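Local coordinates for peptidoglycan-recognition protein (Apis mellifera, PDB 5XZ3), which probably recognises bacterial peptidoglycan as an immune receptor of the honeybee, using a domain related to N-acetylmuramoyl-L-alanine amidases, at residues F157-Y160 with K161-N165; H68-Y72 with S73-G77. All coordinates share one frame; numbering follows the deposited sequence.

Contact 1: residues F157-Y160 with K161-N165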
loop_
_atom_site.group_PDB
_atom_site.type_symbol
_atom_site.label_atom_id
_atom_site.label_comp_id
_atom_site.label_asym_id
_atom_site.label_seq_id
_atom_site.Cartn_x
_atom_site.Cartn_y
_atom_site.Cartn_z
ATOM N N PHE A 157 0.814 -12.952 -9.355
ATOM C CA PHE A 157 1.679 -13.030 -10.539
ATOM C C PHE A 157 1.329 -11.980 -11.603
ATOM O O PHE A 157 2.220 -11.365 -12.184
ATOM C CB PHE A 157 1.607 -14.452 -11.124
ATOM C CG PHE A 157 2.545 -14.699 -12.273
ATOM C CD1 PHE A 157 3.877 -14.245 -12.242
ATOM C CD2 PHE A 157 2.108 -15.405 -13.383
ATOM C CE1 PHE A 157 4.733 -14.503 -13.306
ATOM C CE2 PHE A 157 2.962 -15.655 -14.462
ATOM C CZ PHE A 157 4.271 -15.205 -14.425
ATOM N N GLU A 158 0.039 -11.779 -11.847
ATOM C CA GLU A 158 -0.383 -10.878 -12.915
ATOM C C GLU A 158 -0.006 -9.439 -12.565
ATOM O O GLU A 158 0.612 -8.745 -13.384
ATOM C CB GLU A 158 -1.876 -11.037 -13.256
ATOM C CG GLU A 158 -2.226 -12.351 -13.969
ATOM C CD GLU A 158 -1.338 -12.585 -15.200
ATOM O OE1 GLU A 158 -0.685 -13.656 -15.249
ATOM O OE2 GLU A 158 -1.243 -11.680 -16.093
ATOM N N LEU A 159 -0.341 -9.021 -11.342
ATOM C CA LEU A 159 0.041 -7.682 -10.853
ATOM C C LEU A 159 1.551 -7.501 -10.753
ATOM O O LEU A 159 2.078 -6.421 -11.048
ATOM C CB LEU A 159 -0.623 -7.371 -9.504
ATOM C CG LEU A 159 -0.142 -6.127 -8.726
ATOM C CD1 LEU A 159 -0.240 -4.865 -9.593
ATOM C CD2 LEU A 159 -0.955 -5.970 -7.452
ATOM N N TYR A 160 2.236 -8.536 -10.288
ATOM C CA TYR A 160 3.700 -8.522 -10.259
ATOM C C TYR A 160 4.345 -8.180 -11.595
ATOM O O TYR A 160 5.235 -7.316 -11.661
ATOM C CB TYR A 160 4.239 -9.831 -9.715
ATOM C CG TYR A 160 5.720 -9.821 -9.489
ATOM C CD1 TYR A 160 6.274 -9.079 -8.441
ATOM C CD2 TYR A 160 6.584 -10.538 -10.331
ATOM C CE1 TYR A 160 7.640 -9.041 -8.237
ATOM C CE2 TYR A 160 7.975 -10.515 -10.128
ATOM C CZ TYR A 160 8.481 -9.769 -9.069
ATOM O OH TYR A 160 9.826 -9.758 -8.827
ATOM N N LYS A 161 3.909 -8.840 -12.666
ATOM C CA LYS A 161 4.425 -8.530 -13.999
ATOM C C LYS A 161 4.147 -7.082 -14.386
ATOM O O LYS A 161 4.950 -6.468 -15.069
ATOM C CB LYS A 161 3.844 -9.492 -15.050
ATOM C CG LYS A 161 4.473 -10.883 -14.995
ATOM C CD LYS A 161 3.760 -11.862 -15.918
ATOM C CE LYS A 161 2.315 -12.135 -15.509
ATOM N NZ LYS A 161 1.690 -13.032 -16.535
ATOM N N GLN A 162 3.035 -6.528 -13.905
ATOM C CA GLN A 162 2.693 -5.129 -14.183
ATOM C C GLN A 162 3.623 -4.160 -13.490
ATOM O O GLN A 162 4.030 -3.169 -14.100
ATOM C CB GLN A 162 1.264 -4.824 -13.758
ATOM C CG GLN A 162 0.248 -5.493 -14.648
ATOM C CD GLN A 162 -1.159 -5.146 -14.241
ATOM O OE1 GLN A 162 -1.821 -4.353 -14.895
ATOM N NE2 GLN A 162 -1.611 -5.724 -13.167
ATOM N N ILE A 163 3.976 -4.442 -12.232
ATOM C CA ILE A 163 4.851 -3.513 -11.477
ATOM C C ILE A 163 6.277 -3.617 -12.013
ATOM O O ILE A 163 7.046 -2.656 -11.923
ATOM C CB ILE A 163 4.791 -3.686 -9.928
ATOM C CG1 ILE A 163 5.483 -4.996 -9.495
ATOM C CG2 ILE A 163 3.340 -3.547 -9.423
ATOM C CD1 ILE A 163 5.768 -5.150 -8.017
ATOM N N GLN A 164 6.611 -4.754 -12.641
ATOM C CA GLN A 164 7.928 -4.888 -13.289
ATOM C C GLN A 164 8.173 -3.884 -14.432
ATOM O O GLN A 164 9.325 -3.663 -14.824
ATOM C CB GLN A 164 8.155 -6.312 -13.801
ATOM C CG GLN A 164 8.394 -7.308 -12.684
ATOM C CD GLN A 164 8.628 -8.696 -13.213
ATOM O OE1 GLN A 164 7.682 -9.424 -13.519
ATOM N NE2 GLN A 164 9.891 -9.062 -13.354
ATOM N N ASN A 165 7.106 -3.291 -14.957
ATOM C CA ASN A 165 7.241 -2.210 -15.957
ATOM C C ASN A 165 7.691 -0.883 -15.348
ATOM O O ASN A 165 8.156 0.018 -16.060
ATOM C CB ASN A 165 5.939 -2.019 -16.735
ATOM C CG ASN A 165 5.564 -3.244 -17.569
ATOM O OD1 ASN A 165 6.433 -3.958 -18.077
ATOM N ND2 ASN A 165 4.257 -3.479 -17.721
#
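Phe157 O accepts the amide of Lys161, Leu159 O that of Ile163 and Tyr160 O that of Gln164: the i to i+4 bonding of an alpha-helix, here the short helix 157-163. The Lys161 N to Phe157 O bond is 3.1 Å long; that from Gln162 N to Glu158 O, at 3.3 Å, is weak. Lys161 serves two residues of the preceding turn. Its CE stands 3.7 Å from the centroid of the Phe157 ring, over the face in a CH-pi contact, while NZ makes an off-centre cation-pi contact 4.1 Å from the same centroid. The lysine chain bends at chi3 (-65°), and NZ forms a salt bridge with Glu158, 2.8 Å from OE1, on the syn side but 30° out of the carboxylate plane. With an alanine here, Glu158 would probably be left without its charged mate and the Phe157 ring without the cover of the methylenes. On the buried side, Leu159 CD1 meets Ile163 CG2 at 3.8 Å, and Leu159 also packs on Leu121 of helix 118-133. Tyr160, in a cation-pi contact with Lys147, receives Gln164 CG over one ring face, offset toward the rim, and Gln164 OE1 lies 3.6 Å from Tyr160 CD2.

Contact 2: residues H68-Y72 with S73-G77; sequences HDIGY and SFLIG
Leu75 touches both Ile70 and Tyr72, packing the beginning of strand 74-76 on side chains of the loop that leads into it. The chain kinks at Ser73, whose helix-like backbone (phi -70°, psi -48°) separates the extended Tyr72 from the extended residues 74-76. Ser73 OG accepts a hydrogen bond from Ser104 N of strand 102-107, so this buried hydroxyl ties the entrance of the strand to its parallel neighbour. Phe74 comes next, with its CB directed away from the loop and its ring set edge-to-face with Trp88. At Leu75 the side chain changes sides, as expected in a strand, and its two methyl groups divide the work. CD1 meets Ile70 CD1 tip to tip at 4.2 Å. CD2 approaches Tyr72 CD2 to 3.9 Å, the leucine crossing the tyrosine side chain at about a right angle and reaching the ring obliquely. Leu75 CG also lies 4.2 Å from Tyr72 CB, so the leucine rests on the root of the tyrosine as well as on its ring. Ile70 contributes with an extended side chain, CG1 anti to the backbone N (chi1 -173°) and CD1 continuing outward toward the strand. All these cross-segment side-chain contacts are apolar. The alternation sorts the strand between two layers of helix: Leu75 and Ile70 pack together on Ile57 of helix 47-64, whereas Phe74 and Ile76 face helix 118-133, through Leu127 and through Met120 and Ala124 respectively. Strand 74-76 itself lies between strand 82-84, antiparallel to it, and strand 102-107, parallel to it.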
loop_
_atom_site.group_PDB
_atom_site.type_symbol
_atom_site.label_atom_id
_atom_site.label_comp_id
_atom_site.label_asym_id
_atom_site.label_seq_id
_atom_site.Cartn_x
_atom_site.Cartn_y
_atom_site.Cartn_z
ATOM N N HIS A 68 -1.702 -3.607 16.314
ATOM C CA HIS A 68 -1.706 -2.210 16.736
ATOM C C HIS A 68 -2.530 -1.304 15.801
ATOM O O HIS A 68 -3.022 -0.257 16.216
ATOM C CB HIS A 68 -0.253 -1.690 16.915
ATOM C CG HIS A 68 0.579 -1.713 15.658
ATOM N ND1 HIS A 68 1.077 -2.877 15.104
ATOM C CD2 HIS A 68 1.019 -0.705 14.863
ATOM C CE1 HIS A 68 1.772 -2.585 14.017
ATOM N NE2 HIS A 68 1.748 -1.274 13.845
ATOM N N ASP A 69 -2.696 -1.731 14.552
ATOM C CA ASP A 69 -3.232 -0.876 13.484
ATOM C C ASP A 69 -3.613 -1.760 12.289
ATOM O O ASP A 69 -3.280 -2.947 12.269
ATOM C CB ASP A 69 -2.144 0.128 13.072
ATOM C CG ASP A 69 -2.705 1.406 12.459
ATOM O OD1 ASP A 69 -3.904 1.452 12.135
ATOM O OD2 ASP A 69 -1.924 2.385 12.323
ATOM N N ILE A 70 -4.316 -1.197 11.304
ATOM C CA ILE A 70 -4.384 -1.828 9.977
ATOM C C ILE A 70 -2.931 -1.979 9.498
ATOM O O ILE A 70 -2.089 -1.072 9.709
ATOM C CB ILE A 70 -5.274 -1.059 8.969
ATOM C CG1 ILE A 70 -5.426 -1.875 7.658
ATOM C CG2 ILE A 70 -4.774 0.383 8.782
ATOM C CD1 ILE A 70 -6.578 -1.499 6.743
ATOM N N GLY A 71 -2.622 -3.143 8.935
ATOM C CA GLY A 71 -1.236 -3.527 8.661
ATOM C C GLY A 71 -0.602 -2.854 7.454
ATOM O O GLY A 71 0.635 -2.785 7.357
ATOM N N TYR A 72 -1.437 -2.366 6.531
ATOM C CA TYR A 72 -0.942 -1.798 5.266
ATOM C C TYR A 72 -0.765 -0.284 5.320
ATOM O O TYR A 72 -1.585 0.407 5.920
ATOM C CB TYR A 72 -1.894 -2.148 4.123
ATOM C CG TYR A 72 -2.104 -3.625 3.893
ATOM C CD1 TYR A 72 -1.047 -4.446 3.476
ATOM C CD2 TYR A 72 -3.373 -4.207 4.056
ATOM C CE1 TYR A 72 -1.242 -5.792 3.215
ATOM C CE2 TYR A 72 -3.580 -5.571 3.805
ATOM C CZ TYR A 72 -2.506 -6.350 3.396
ATOM O OH TYR A 72 -2.684 -7.696 3.135
ATOM N N SER A 73 0.292 0.238 4.684
ATOM C CA SER A 73 0.544 1.694 4.720
ATOM C C SER A 73 -0.482 2.462 3.910
ATOM O O SER A 73 -1.069 3.441 4.408
ATOM C CB SER A 73 1.967 2.041 4.265
ATOM O OG SER A 73 2.865 1.153 4.887
ATOM N N PHE A 74 -0.708 1.992 2.680
ATOM C CA PHE A 74 -1.731 2.521 1.782
ATOM C C PHE A 74 -2.454 1.397 1.066
ATOM O O PHE A 74 -1.880 0.327 0.828
ATOM C CB PHE A 74 -1.108 3.463 0.757
ATOM C CG PHE A 74 -0.483 4.682 1.356
ATOM C CD1 PHE A 74 -1.268 5.807 1.660
ATOM C CD2 PHE A 74 0.881 4.705 1.661
ATOM C CE1 PHE A 74 -0.698 6.951 2.246
ATOM C CE2 PHE A 74 1.447 5.840 2.244
ATOM C CZ PHE A 74 0.658 6.962 2.521
ATOM N N LEU A 75 -3.705 1.647 0.692
ATOM C CA LEU A 75 -4.485 0.651 -0.057
ATOM C C LEU A 75 -4.991 1.304 -1.342
ATOM O O LEU A 75 -5.252 2.502 -1.370
ATOM C CB LEU A 75 -5.635 0.078 0.785
ATOM C CG LEU A 75 -5.180 -0.666 2.054
ATOM C CD1 LEU A 75 -5.232 0.293 3.241
ATOM C CD2 LEU A 75 -6.050 -1.882 2.324
ATOM N N ILE A 76 -5.074 0.512 -2.409
ATOM C CA ILE A 76 -5.539 0.996 -3.710
ATOM C C ILE A 76 -6.860 0.263 -3.991
ATOM O O ILE A 76 -6.892 -0.958 -4.038
ATOM C CB ILE A 76 -4.507 0.720 -4.848
ATOM C CG1 ILE A 76 -3.078 1.226 -4.525
ATOM C CG2 ILE A 76 -5.003 1.233 -6.209
ATOM C CD1 ILE A 76 -2.895 2.707 -4.210
ATOM N N GLY A 77 -7.941 1.018 -4.143
ATOM C CA GLY A 77 -9.256 0.443 -4.459
ATOM C C GLY A 77 -9.448 0.344 -5.963
ATOM O O GLY A 77 -8.791 1.053 -6.721
#

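In the fold
Contact 2 comes first along the chain, at the entry to strand 74-76, and contact 1 follows near the C-terminal end, in helix 157-163, the last helix. Their centres are about 20 Å apart and their nearest atoms about 8 Å apart, so they do not touch. Contact 2 lies about 6 Å from the centre of the chain, where a loop enters strand 74-76 of the mixed five-stranded sheet, while contact 1 is centred about 15 Å from the chain centre and is only partly buried. Helix 118-133 is common ground, packed on by both strand 74-76 and helix 157-163. It thus lies between the central sheet and the last helix of the chain.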